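Side-chain contacts in glycosyl hydrolases family 2, sugar binding domain protein (Bacteroides uniformis str. 3978 T3 ii, PDB 6D1P), which probably hydrolyses O-glycosidic bonds, acting as one of the beta-glucuronidases of a human gut bacterium: residues D82-Q87 and I591-Q596; T328-D333 and A339-E344; M176-S179 and D183-L186. One frame throughout, in Å; residues are numbered along the deposited sequence.

Interaction 1: D82-Q87 and I591-Q596; sequences DVNYYQ and IPYVNQ. With K (potassium ion), chain J.
Tyr593 faces Val83 across a potassium ion and Asn84 across a water, where a loop of the sugar-binding domain meets a type II beta turn (Ile591 to Val594) in the family's TIM barrel domain. The compact part lies at one face of the phenol ring: the ion sits 3.2 Å from the ring plane, displaced toward the rim, with Tyr593 CD2 and CE2 nearest. It is gripped by Val83 O at 2.8 Å and by the carbonyls of Asp77, Ala78 and Asp80. A water on Tyr85 N adds another ligand. With Tyr593 CG anti to its own carbonyl carbon (chi1 -63°), the ring reaches from the turn to the metal loop, a span suited to a long, flat side chain. The polar end is looser. Tyr593 OH stays 3.9 Å from Val83 O, and a water bridges the gap to the amide, 2.5 Å from Tyr593 OH and 2.7 Å from Asn84 OD1. The second subunit borders this end, where Asn84 ND2 bonds to the carbonyl of its Leu63. Farther out, exposed Asp82 pairs with Arg773 and Arg774. A leucine in place of Tyr593 would probably leave the bridging water without one partner and the potassium without its aromatic cover. Val594 N to Ile591 O closes the turn; beyond it Ile591 N donates a nearly straight bond (171°) to Gln596 OE1, from above the amide plane.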
ATOM      1  N   ASP A  82       7.470  -9.627   2.741  1.00 25.82           N
ATOM      2  CA  ASP A  82       8.246  -8.534   2.174  1.00 31.35           C
ATOM      3  C   ASP A  82       7.663  -7.148   2.425  1.00 26.65           C
ATOM      4  O   ASP A  82       8.249  -6.168   1.963  1.00 29.21           O
ATOM      5  CB  ASP A  82       8.447  -8.755   0.657  1.00 29.24           C
ATOM      6  CG  ASP A  82       9.254 -10.024   0.351  1.00 36.73           C
ATOM      7  OD1 ASP A  82       8.766 -10.908  -0.392  1.00 40.89           O
ATOM      8  OD2 ASP A  82      10.378 -10.156   0.885  1.00 37.00           O
ATOM      9  N   VAL A  83       6.553  -7.018   3.147  1.00 22.33           N
ATOM     10  CA  VAL A  83       5.948  -5.708   3.341  1.00 22.35           C
ATOM     11  C   VAL A  83       5.566  -5.518   4.800  1.00 28.80           C
ATOM     12  O   VAL A  83       5.321  -6.479   5.533  1.00 21.57           O
ATOM     13  CB  VAL A  83       4.713  -5.509   2.443  1.00 24.85           C
ATOM     14  CG1 VAL A  83       5.102  -5.543   0.974  1.00 20.07           C
ATOM     15  CG2 VAL A  83       3.723  -6.588   2.728  1.00 22.79           C
ATOM     16  N   ASN A  84       5.522  -4.259   5.228  1.00 26.09           N
ATOM     17  CA  ASN A  84       4.864  -3.956   6.483  1.00 22.40           C
ATOM     18  C   ASN A  84       3.361  -4.037   6.283  1.00 22.04           C
ATOM     19  O   ASN A  84       2.833  -3.490   5.313  1.00 24.31           O
ATOM     20  CB  ASN A  84       5.238  -2.563   6.968  1.00 22.05           C
ATOM     21  CG  ASN A  84       6.726  -2.372   7.116  1.00 27.61           C
ATOM     22  OD1 ASN A  84       7.439  -3.231   7.660  1.00 23.70           O
ATOM     23  ND2 ASN A  84       7.211  -1.219   6.638  1.00 25.52           N
ATOM     24  N   TYR A  85       2.662  -4.678   7.215  1.00 21.39           N
ATOM     25  CA  TYR A  85       1.220  -4.785   7.072  1.00 23.45           C
ATOM     26  C   TYR A  85       0.610  -3.390   7.059  1.00 20.50           C
ATOM     27  O   TYR A  85       1.116  -2.469   7.704  1.00 23.01           O
ATOM     28  CB  TYR A  85       0.616  -5.667   8.181  1.00 19.84           C
ATOM     29  CG  TYR A  85       0.331  -5.026   9.535  1.00 19.12           C
ATOM     30  CD1 TYR A  85      -0.973  -4.770   9.932  1.00 18.41           C
ATOM     31  CD2 TYR A  85       1.353  -4.735  10.430  1.00 17.87           C
ATOM     32  CE1 TYR A  85      -1.261  -4.229  11.163  1.00 15.95           C
ATOM     33  CE2 TYR A  85       1.084  -4.180  11.677  1.00 18.00           C
ATOM     34  CZ  TYR A  85      -0.236  -3.941  12.040  1.00 19.55           C
ATOM     35  OH  TYR A  85      -0.549  -3.400  13.266  1.00 18.44           O
ATOM     36  N   TYR A  86      -0.454  -3.232   6.277  1.00 22.07           N
ATOM     37  CA  TYR A  86      -0.991  -1.911   5.978  1.00 20.07           C
ATOM     38  C   TYR A  86      -1.624  -1.285   7.223  1.00 21.16           C
ATOM     39  O   TYR A  86      -2.432  -1.924   7.909  1.00 22.41           O
ATOM     40  CB  TYR A  86      -2.007  -2.011   4.839  1.00 18.41           C
ATOM     41  CG  TYR A  86      -2.701  -0.708   4.566  1.00 21.67           C
ATOM     42  CD1 TYR A  86      -2.089   0.282   3.787  1.00 23.05           C
ATOM     43  CD2 TYR A  86      -3.947  -0.442   5.105  1.00 20.53           C
ATOM     44  CE1 TYR A  86      -2.717   1.490   3.535  1.00 19.34           C
ATOM     45  CE2 TYR A  86      -4.581   0.763   4.874  1.00 22.70           C
ATOM     46  CZ  TYR A  86      -3.963   1.724   4.073  1.00 23.24           C
ATOM     47  OH  TYR A  86      -4.591   2.921   3.849  1.00 21.33           O
ATOM     48  N   GLN A  87      -1.251  -0.039   7.528  1.00 18.96           N
ATOM     49  CA  GLN A  87      -1.784   0.677   8.693  1.00 21.24           C
ATOM     50  C   GLN A  87      -2.217   2.062   8.230  1.00 22.40           C
ATOM     51  O   GLN A  87      -1.390   2.974   8.096  1.00 21.60           O
ATOM     52  CB  GLN A  87      -0.761   0.764   9.830  1.00 17.55           C
ATOM     53  CG  GLN A  87      -0.431  -0.557  10.442  1.00 21.31           C
ATOM     54  CD  GLN A  87       0.580  -0.445  11.571  1.00 22.30           C
ATOM     55  OE1 GLN A  87       1.766  -0.157  11.351  1.00 23.29           O
ATOM     56  NE2 GLN A  87       0.117  -0.653  12.775  1.00 15.10           N
ATOM     57  N   ILE A 591       8.293 -19.163  10.031  1.00 24.12           N
ATOM     58  CA  ILE A 591       7.256 -18.621   9.159  1.00 24.11           C
ATOM     59  C   ILE A 591       7.211 -17.111   9.396  1.00 21.03           C
ATOM     60  O   ILE A 591       6.817 -16.677  10.494  1.00 20.12           O
ATOM     61  CB  ILE A 591       5.895 -19.280   9.400  1.00 21.75           C
ATOM     62  CG1 ILE A 591       5.976 -20.772   9.037  1.00 23.67           C
ATOM     63  CG2 ILE A 591       4.830 -18.601   8.515  1.00 19.90           C
ATOM     64  CD1 ILE A 591       4.698 -21.536   9.282  1.00 16.68           C
ATOM     65  N   PRO A 592       7.649 -16.292   8.444  1.00 24.16           N
ATOM     66  CA  PRO A 592       7.770 -14.852   8.704  1.00 19.78           C
ATOM     67  C   PRO A 592       6.460 -14.262   9.199  1.00 21.26           C
ATOM     68  O   PRO A 592       5.376 -14.629   8.738  1.00 21.84           O
ATOM     69  CB  PRO A 592       8.175 -14.292   7.340  1.00 20.71           C
ATOM     70  CG  PRO A 592       8.934 -15.420   6.701  1.00 19.09           C
ATOM     71  CD  PRO A 592       8.189 -16.659   7.122  1.00 22.11           C
ATOM     72  N   TYR A 593       6.560 -13.396  10.201  1.00 18.20           N
ATOM     73  CA  TYR A 593       5.399 -12.698  10.749  1.00 18.96           C
ATOM     74  C   TYR A 593       4.339 -13.640  11.356  1.00 20.87           C
ATOM     75  O   TYR A 593       3.164 -13.254  11.507  1.00 17.79           O
ATOM     76  CB  TYR A 593       4.770 -11.801   9.677  1.00 19.34           C
ATOM     77  CG  TYR A 593       5.687 -10.688   9.197  1.00 20.93           C
ATOM     78  CD1 TYR A 593       6.026  -9.632  10.048  1.00 18.46           C
ATOM     79  CD2 TYR A 593       6.204 -10.680   7.895  1.00 20.81           C
ATOM     80  CE1 TYR A 593       6.856  -8.589   9.625  1.00 19.57           C
ATOM     81  CE2 TYR A 593       7.046  -9.629   7.452  1.00 23.89           C
ATOM     82  CZ  TYR A 593       7.360  -8.589   8.336  1.00 20.03           C
ATOM     83  OH  TYR A 593       8.172  -7.551   7.941  1.00 22.98           O
ATOM     84  N   VAL A 594       4.704 -14.862  11.738  1.00 17.58           N
ATOM     85  CA  VAL A 594       3.770 -15.755  12.420  1.00 20.61           C
ATOM     86  C   VAL A 594       4.351 -16.124  13.778  1.00 19.13           C
ATOM     87  O   VAL A 594       5.504 -16.558  13.878  1.00 18.54           O
ATOM     88  CB  VAL A 594       3.435 -17.000  11.586  1.00 19.51           C
ATOM     89  CG1 VAL A 594       2.597 -17.997  12.419  1.00 18.42           C
ATOM     90  CG2 VAL A 594       2.639 -16.574  10.385  1.00 15.55           C
ATOM     91  N   ASN A 595       3.585 -15.870  14.823  1.00 19.94           N
ATOM     92  CA  ASN A 595       3.914 -16.396  16.142  1.00 20.42           C
ATOM     93  C   ASN A 595       3.576 -17.883  16.116  1.00 19.26           C
ATOM     94  O   ASN A 595       2.415 -18.252  15.922  1.00 20.41           O
ATOM     95  CB  ASN A 595       3.129 -15.621  17.193  1.00 18.44           C
ATOM     96  CG  ASN A 595       3.425 -16.071  18.618  1.00 24.43           C
ATOM     97  OD1 ASN A 595       3.361 -17.260  18.954  1.00 22.16           O
ATOM     98  ND2 ASN A 595       3.746 -15.103  19.473  1.00 22.55           N
ATOM     99  N   GLN A 596       4.588 -18.745  16.211  1.00 17.93           N
ATOM    100  CA  GLN A 596       4.395 -20.183  16.035  1.00 20.42           C
ATOM    101  C   GLN A 596       4.246 -20.945  17.362  1.00 23.29           C
ATOM    102  O   GLN A 596       4.631 -22.115  17.459  1.00 24.62           O
ATOM    103  CB  GLN A 596       5.537 -20.747  15.193  1.00 19.04           C
ATOM    104  CG  GLN A 596       5.563 -20.052  13.794  1.00 19.18           C
ATOM    105  CD  GLN A 596       6.752 -20.459  12.925  1.00 22.50           C
ATOM    106  OE1 GLN A 596       7.743 -19.721  12.813  1.00 24.03           O
ATOM    107  NE2 GLN A 596       6.654 -21.622  12.295  1.00 19.70           N
TER
HETATM  108  K     K J 908       3.974  -8.547   6.825  1.00 20.55           K
HETATM  109  O   HOH W   1       8.021  -5.364   9.202  1.00 19.71           O
HETATM  110  O   HOH W   2       3.863  -6.557   8.868  1.00 12.49           O

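Interaction 2: T328-D333 and A339-E344; sequences THRHED and AALTEE. With NA (sodium ion), chain C.
Arg330 meets Leu341 because its CG stands between the backbone N and the carbonyl carbon (chi1 73°) and its chain bends at chi3 (-61°), swinging the guanidinium toward the second segment. Leu341, with CG anti to its carbonyl carbon, comes from the opposite direction and sets CD2 against the edge of the guanidinium, in its plane and 3.3 Å from Arg330 NH2. A leucine suits this place: its branch lets CD2 touch the arginine while CD1 packs 3.9 Å from Asp333 N. The charge is met by Glu349, in a salt bridge at NH2, while Gln368 OE1 accepts a hydrogen bond from NH1. Glu332 is the centre of an inverse gamma turn, and its carbonyl receives Ala339; Ala339 CA makes a CH...O contact with Glu332 O at 3.5 Å, where the small methyl can tuck in beside the oxygen. Asp333 holds a sodium ion twice. Asp333 CG lies anti to its N, which brings Asp333 OD2 to the ion that Asp333 O already faces, each 3.0 Å away. A water on His331 N and the carbonyl of Asp580 also bind the ion, while Asp333 OD1 is taken by Tyr187 and Arg602. Beyond Leu341, Thr342 caps helix 343-356. This buried loop thus joins strand 321-329 to that helix, the first half of a beta-alpha-beta unit of the TIM barrel.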
ATOM      1  N   THR A 328      -6.237 -22.258  27.403  1.00 23.84           N
ATOM      2  CA  THR A 328      -5.498 -21.830  26.222  1.00 21.73           C
ATOM      3  C   THR A 328      -5.834 -20.356  25.953  1.00 24.95           C
ATOM      4  O   THR A 328      -6.576 -19.714  26.716  1.00 19.02           O
ATOM      5  CB  THR A 328      -5.818 -22.757  25.025  1.00 23.45           C
ATOM      6  OG1 THR A 328      -4.804 -22.652  24.012  1.00 19.89           O
ATOM      7  CG2 THR A 328      -7.188 -22.472  24.420  1.00 20.42           C
ATOM      8  N   HIS A 329      -5.243 -19.800  24.891  1.00 20.54           N
ATOM      9  CA  HIS A 329      -5.677 -18.524  24.336  1.00 21.33           C
ATOM     10  C   HIS A 329      -5.992 -18.704  22.856  1.00 23.84           C
ATOM     11  O   HIS A 329      -5.581 -19.687  22.223  1.00 23.82           O
ATOM     12  CB  HIS A 329      -4.621 -17.404  24.418  1.00 22.82           C
ATOM     13  CG  HIS A 329      -4.045 -17.152  25.773  1.00 19.49           C
ATOM     14  ND1 HIS A 329      -3.179 -18.028  26.390  1.00 19.51           N
ATOM     15  CD2 HIS A 329      -4.120 -16.068  26.580  1.00 21.86           C
ATOM     16  CE1 HIS A 329      -2.783 -17.516  27.540  1.00 20.71           C
ATOM     17  NE2 HIS A 329      -3.338 -16.325  27.677  1.00 23.02           N
ATOM     18  N   ARG A 330      -6.690 -17.713  22.305  1.00 21.72           N
ATOM     19  CA  ARG A 330      -6.878 -17.584  20.865  1.00 21.78           C
ATOM     20  C   ARG A 330      -6.833 -16.106  20.512  1.00 21.72           C
ATOM     21  O   ARG A 330      -7.221 -15.252  21.316  1.00 22.37           O
ATOM     22  CB  ARG A 330      -8.213 -18.194  20.391  1.00 20.02           C
ATOM     23  CG  ARG A 330      -9.422 -17.354  20.770  1.00 22.87           C
ATOM     24  CD  ARG A 330     -10.747 -17.923  20.264  1.00 24.99           C
ATOM     25  NE  ARG A 330     -10.820 -18.015  18.806  1.00 23.22           N
ATOM     26  CZ  ARG A 330     -11.151 -17.006  18.005  1.00 22.72           C
ATOM     27  NH1 ARG A 330     -11.435 -15.816  18.508  1.00 21.40           N
ATOM     28  NH2 ARG A 330     -11.206 -17.192  16.694  1.00 23.91           N
ATOM     29  N   HIS A 331      -6.322 -15.807  19.321  1.00 24.00           N
ATOM     30  CA  HIS A 331      -6.370 -14.464  18.758  1.00 21.27           C
ATOM     31  C   HIS A 331      -7.484 -14.413  17.730  1.00 23.76           C
ATOM     32  O   HIS A 331      -7.932 -15.446  17.222  1.00 25.44           O
ATOM     33  CB  HIS A 331      -5.039 -14.087  18.097  1.00 21.14           C
ATOM     34  CG  HIS A 331      -4.141 -13.251  18.957  1.00 20.07           C
ATOM     35  ND1 HIS A 331      -4.509 -12.013  19.443  1.00 20.27           N
ATOM     36  CD2 HIS A 331      -2.878 -13.468  19.401  1.00 17.30           C
ATOM     37  CE1 HIS A 331      -3.523 -11.512  20.164  1.00 20.30           C
ATOM     38  NE2 HIS A 331      -2.519 -12.371  20.152  1.00 20.09           N
ATOM     39  N   GLU A 332      -7.952 -13.207  17.420  0.54 23.21           N
ATOM     40  CA  GLU A 332      -8.910 -13.065  16.323  0.54 23.27           C
ATOM     41  C   GLU A 332      -8.105 -12.891  15.036  0.54 24.54           C
ATOM     42  O   GLU A 332      -7.870 -11.786  14.534  0.54 23.64           O
ATOM     43  CB  GLU A 332      -9.897 -11.936  16.599  0.54 23.10           C
ATOM     44  CG  GLU A 332     -11.035 -12.424  17.519  0.54 22.96           C
ATOM     45  CD  GLU A 332     -12.192 -11.451  17.636  0.54 25.13           C
ATOM     46  OE1 GLU A 332     -12.028 -10.270  17.222  0.54 24.36           O
ATOM     47  OE2 GLU A 332     -13.259 -11.871  18.145  0.54 21.72           O
ATOM     48  N   ASP A 333      -7.677 -14.038  14.510  1.00 22.35           N
ATOM     49  CA  ASP A 333      -6.675 -14.170  13.466  1.00 23.13           C
ATOM     50  C   ASP A 333      -6.842 -15.558  12.858  1.00 26.53           C
ATOM     51  O   ASP A 333      -7.034 -16.537  13.591  1.00 26.77           O
ATOM     52  CB  ASP A 333      -5.263 -13.998  14.059  1.00 20.67           C
ATOM     53  CG  ASP A 333      -4.151 -14.239  13.042  1.00 21.79           C
ATOM     54  OD1 ASP A 333      -3.650 -13.265  12.451  1.00 23.27           O
ATOM     55  OD2 ASP A 333      -3.748 -15.403  12.838  1.00 26.37           O
ATOM     56  N   ALA A 339      -8.361 -10.851  10.534  1.00 22.18           N
ATOM     57  CA  ALA A 339      -9.402 -10.865  11.555  1.00 23.22           C
ATOM     58  C   ALA A 339     -10.792 -11.222  11.019  1.00 23.40           C
ATOM     59  O   ALA A 339     -11.731 -11.345  11.810  1.00 22.73           O
ATOM     60  CB  ALA A 339      -9.468  -9.495  12.246  1.00 22.85           C
ATOM     61  N   ALA A 340     -10.961 -11.381   9.705  1.00 24.78           N
ATOM     62  CA  ALA A 340     -12.297 -11.545   9.117  1.00 25.35           C
ATOM     63  C   ALA A 340     -12.750 -13.012   9.176  1.00 25.22           C
ATOM     64  O   ALA A 340     -12.961 -13.690   8.169  1.00 24.82           O
ATOM     65  CB  ALA A 340     -12.308 -11.008   7.694  1.00 24.84           C
ATOM     66  N   LEU A 341     -12.936 -13.489  10.400  1.00 22.16           N
ATOM     67  CA  LEU A 341     -13.464 -14.822  10.612  1.00 21.94           C
ATOM     68  C   LEU A 341     -14.974 -14.801  10.490  1.00 24.97           C
ATOM     69  O   LEU A 341     -15.637 -13.886  10.990  1.00 25.63           O
ATOM     70  CB  LEU A 341     -13.059 -15.357  11.988  1.00 24.10           C
ATOM     71  CG  LEU A 341     -11.615 -15.851  12.117  1.00 26.40           C
ATOM     72  CD1 LEU A 341     -10.616 -14.709  11.986  1.00 21.70           C
ATOM     73  CD2 LEU A 341     -11.403 -16.637  13.431  1.00 20.13           C
ATOM     74  N   THR A 342     -15.507 -15.805   9.801  1.00 24.51           N
ATOM     75  CA  THR A 342     -16.934 -16.069   9.746  1.00 27.28           C
ATOM     76  C   THR A 342     -17.380 -16.847  10.989  1.00 30.22           C
ATOM     77  O   THR A 342     -16.570 -17.438  11.711  1.00 27.44           O
ATOM     78  CB  THR A 342     -17.282 -16.862   8.486  1.00 34.32           C
ATOM     79  OG1 THR A 342     -16.653 -18.156   8.543  1.00 32.96           O
ATOM     80  CG2 THR A 342     -16.807 -16.107   7.228  1.00 27.11           C
ATOM     81  N   GLU A 343     -18.693 -16.819  11.244  1.00 31.38           N
ATOM     82  CA  GLU A 343     -19.242 -17.603  12.343  1.00 33.05           C
ATOM     83  C   GLU A 343     -18.889 -19.076  12.196  1.00 33.98           C
ATOM     84  O   GLU A 343     -18.497 -19.729  13.169  1.00 31.32           O
ATOM     85  CB  GLU A 343     -20.757 -17.427  12.418  1.00 32.85           C
ATOM     86  CG  GLU A 343     -21.421 -18.502  13.258  1.00 29.64           C
ATOM     87  CD  GLU A 343     -22.899 -18.247  13.519  1.00 39.48           C
ATOM     88  OE1 GLU A 343     -23.435 -17.227  13.027  1.00 39.64           O
ATOM     89  OE2 GLU A 343     -23.521 -19.072  14.233  1.00 48.69           O
ATOM     90  N   GLU A 344     -19.011 -19.611  10.982  1.00 32.63           N
ATOM     91  CA  GLU A 344     -18.675 -21.012  10.760  1.00 35.31           C
ATOM     92  C   GLU A 344     -17.228 -21.297  11.134  1.00 32.16           C
ATOM     93  O   GLU A 344     -16.931 -22.329  11.745  1.00 31.85           O
ATOM     94  CB  GLU A 344     -18.950 -21.399   9.300  1.00 36.32           C
ATOM     95  CG  GLU A 344     -19.124 -22.914   9.066  1.00 45.08           C
ATOM     96  CD  GLU A 344     -19.815 -23.639  10.251  1.00 56.35           C
ATOM     97  OE1 GLU A 344     -19.178 -24.547  10.859  1.00 52.45           O
ATOM     98  OE2 GLU A 344     -20.983 -23.292  10.587  1.00 53.62           O
TER
HETATM   99 NA    NA C 901      -4.516 -17.830  14.414  1.00 30.90          NA
HETATM  100  O   HOH W   3      -5.383 -17.572  17.077  1.00 22.60           O

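Interaction 3: M176-S179 and D183-L186; sequences MIPS and DFNL. With K (potassium ion), chain K.
Pro178 and Leu186 reach toward each other, Pro178 CG lying 3.6 Å from Leu186 CD1. The leucine has CG beside its backbone N (chi1 -83°), and its two methyls divide the work: CD1 takes the proline ring, whereas CD2 comes within 3.4 Å of Pro178 O, an oxygen already turned to a potassium ion. Phe184 reaches the same proline by another route. At chi1 61° the Phe184 ring is folded back over its own main chain, which carries CZ to 3.8 Å from Pro178 CG. A rigid proline suits this spot, since it offers apolar CB and CG to two side chains, and its cis peptide bond bends the chain sharply after Ile177. Both segments belong to the long loop between strands 162-169 and 194-199 of the sugar-binding domain, and the bend forms part of a metal-binding loop. Met176 O at 2.5 Å and Pro178 O at 2.6 Å bind the potassium, joined by the carbonyl of Asp173 and two waters, one of them long at 3.2 Å. The Met176 side chain packs on Gln116 and Gln402. Ser179 points away from the second segment, and its hydroxyl bonds to Met181 N and Asp434 OD2.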
ATOM      1  N   MET A 176      -3.807   5.650  21.268  1.00 21.02           N
ATOM      2  CA  MET A 176      -4.881   4.677  21.151  1.00 24.35           C
ATOM      3  C   MET A 176      -4.376   3.330  21.664  1.00 22.00           C
ATOM      4  O   MET A 176      -3.257   2.919  21.340  1.00 21.42           O
ATOM      5  CB  MET A 176      -5.341   4.573  19.688  1.00 22.54           C
ATOM      6  CG  MET A 176      -6.572   3.724  19.459  1.00 20.70           C
ATOM      7  SD  MET A 176      -6.976   3.623  17.705  1.00 26.10           S
ATOM      8  CE  MET A 176      -5.645   2.601  17.081  1.00 16.88           C
ATOM      9  N   ILE A 177      -5.181   2.649  22.471  1.00 21.20           N
ATOM     10  CA  ILE A 177      -4.811   1.301  22.909  1.00 20.17           C
ATOM     11  C   ILE A 177      -5.412   0.336  21.896  1.00 22.44           C
ATOM     12  O   ILE A 177      -6.460   0.654  21.309  1.00 22.91           O
ATOM     13  CB  ILE A 177      -5.290   0.996  24.344  1.00 24.05           C
ATOM     14  CG1 ILE A 177      -6.796   1.211  24.504  1.00 23.62           C
ATOM     15  CG2 ILE A 177      -4.546   1.835  25.383  1.00 20.75           C
ATOM     16  CD1 ILE A 177      -7.337   0.568  25.782  1.00 24.17           C
ATOM     17  N   PRO A 178      -4.787  -0.836  21.630  1.00 23.66           N
ATOM     18  CA  PRO A 178      -3.517  -1.295  22.205  1.00 21.75           C
ATOM     19  C   PRO A 178      -2.309  -0.668  21.556  1.00 20.23           C
ATOM     20  O   PRO A 178      -2.406  -0.062  20.503  1.00 19.65           O
ATOM     21  CB  PRO A 178      -3.525  -2.792  21.902  1.00 22.22           C
ATOM     22  CG  PRO A 178      -4.198  -2.850  20.550  1.00 18.06           C
ATOM     23  CD  PRO A 178      -5.323  -1.823  20.671  1.00 17.66           C
ATOM     24  N   SER A 179      -1.155  -0.888  22.160  1.00 22.73           N
ATOM     25  CA  SER A 179       0.084  -0.328  21.663  1.00 18.23           C
ATOM     26  C   SER A 179       0.599  -1.101  20.471  1.00 20.91           C
ATOM     27  O   SER A 179       0.531  -2.339  20.426  1.00 17.63           O
ATOM     28  CB  SER A 179       1.147  -0.355  22.751  1.00 17.58           C
ATOM     29  OG  SER A 179       2.428  -0.303  22.171  1.00 23.24           O
ATOM     30  N   ASP A 183       2.416  -7.850  20.437  1.00 20.72           N
ATOM     31  CA  ASP A 183       2.782  -9.007  19.621  1.00 20.71           C
ATOM     32  C   ASP A 183       1.591  -9.566  18.823  1.00 20.95           C
ATOM     33  O   ASP A 183       1.387 -10.784  18.718  1.00 22.71           O
ATOM     34  CB  ASP A 183       3.410 -10.055  20.533  1.00 19.30           C
ATOM     35  CG  ASP A 183       4.051 -11.209  19.772  1.00 25.10           C
ATOM     36  OD1 ASP A 183       4.709 -10.981  18.737  1.00 21.97           O
ATOM     37  OD2 ASP A 183       3.915 -12.364  20.255  1.00 25.05           O
ATOM     38  N   PHE A 184       0.778  -8.683  18.251  1.00 19.99           N
ATOM     39  CA  PHE A 184      -0.286  -9.061  17.325  1.00 18.99           C
ATOM     40  C   PHE A 184      -0.561  -7.865  16.425  1.00 19.75           C
ATOM     41  O   PHE A 184      -0.116  -6.745  16.705  1.00 23.61           O
ATOM     42  CB  PHE A 184      -1.550  -9.527  18.075  1.00 20.23           C
ATOM     43  CG  PHE A 184      -2.163  -8.476  18.970  1.00 17.11           C
ATOM     44  CD1 PHE A 184      -1.717  -8.303  20.282  1.00 17.99           C
ATOM     45  CD2 PHE A 184      -3.209  -7.690  18.522  1.00 16.84           C
ATOM     46  CE1 PHE A 184      -2.293  -7.345  21.131  1.00 18.01           C
ATOM     47  CE2 PHE A 184      -3.794  -6.720  19.357  1.00 18.11           C
ATOM     48  CZ  PHE A 184      -3.327  -6.555  20.671  1.00 16.98           C
ATOM     49  N   ASN A 185      -1.267  -8.107  15.315  1.00 21.10           N
ATOM     50  CA  ASN A 185      -1.603  -7.008  14.405  1.00 19.50           C
ATOM     51  C   ASN A 185      -2.782  -6.228  14.962  1.00 20.06           C
ATOM     52  O   ASN A 185      -3.713  -6.819  15.518  1.00 20.51           O
ATOM     53  CB  ASN A 185      -1.959  -7.500  13.003  1.00 17.86           C
ATOM     54  CG  ASN A 185      -0.825  -8.260  12.331  1.00 19.52           C
ATOM     55  OD1 ASN A 185      -0.897  -9.488  12.165  1.00 21.11           O
ATOM     56  ND2 ASN A 185       0.207  -7.536  11.909  1.00 16.32           N
ATOM     57  N   LEU A 186      -2.721  -4.895  14.835  1.00 19.68           N
ATOM     58  CA  LEU A 186      -3.879  -4.017  15.020  1.00 17.83           C
ATOM     59  C   LEU A 186      -4.590  -3.978  13.675  1.00 22.75           C
ATOM     60  O   LEU A 186      -4.343  -3.103  12.835  1.00 20.10           O
ATOM     61  CB  LEU A 186      -3.474  -2.622  15.484  1.00 16.62           C
ATOM     62  CG  LEU A 186      -3.210  -2.335  16.975  1.00 20.38           C
ATOM     63  CD1 LEU A 186      -2.206  -3.302  17.597  1.00 19.95           C
ATOM     64  CD2 LEU A 186      -2.739  -0.879  17.181  1.00 17.30           C
TER
HETATM   65  K     K K 909      -1.740   2.199  19.451  1.00 21.44           K
HETATM   66  O   HOH W   4       1.382   2.612  19.937  1.00 23.01           O
HETATM   67  O   HOH W   5      -1.678   2.341  16.827  1.00 22.88           O

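In the fold
Interaction 3 touches both of the others, its centre about 14 Å from that of interaction 1 and 16 Å from that of interaction 2; those two are about 17 Å apart. It touches interaction 1 through probable hydrogen bonds, Asn595 ND2 to Asp183 OD2 at 2.9 Å and Leu186 N to Tyr85 OH at 3.1 Å. It meets interaction 2 where His331 CE1 packs 3.5 Å from Phe184 CB. Interactions 1 and 2 do not touch; their nearest atoms are about 7 Å apart. Each contact has its own metal ion. Interactions 1 and 3 together set loops of the sugar-binding domain against the TIM barrel, the domain that carries the active site in this family.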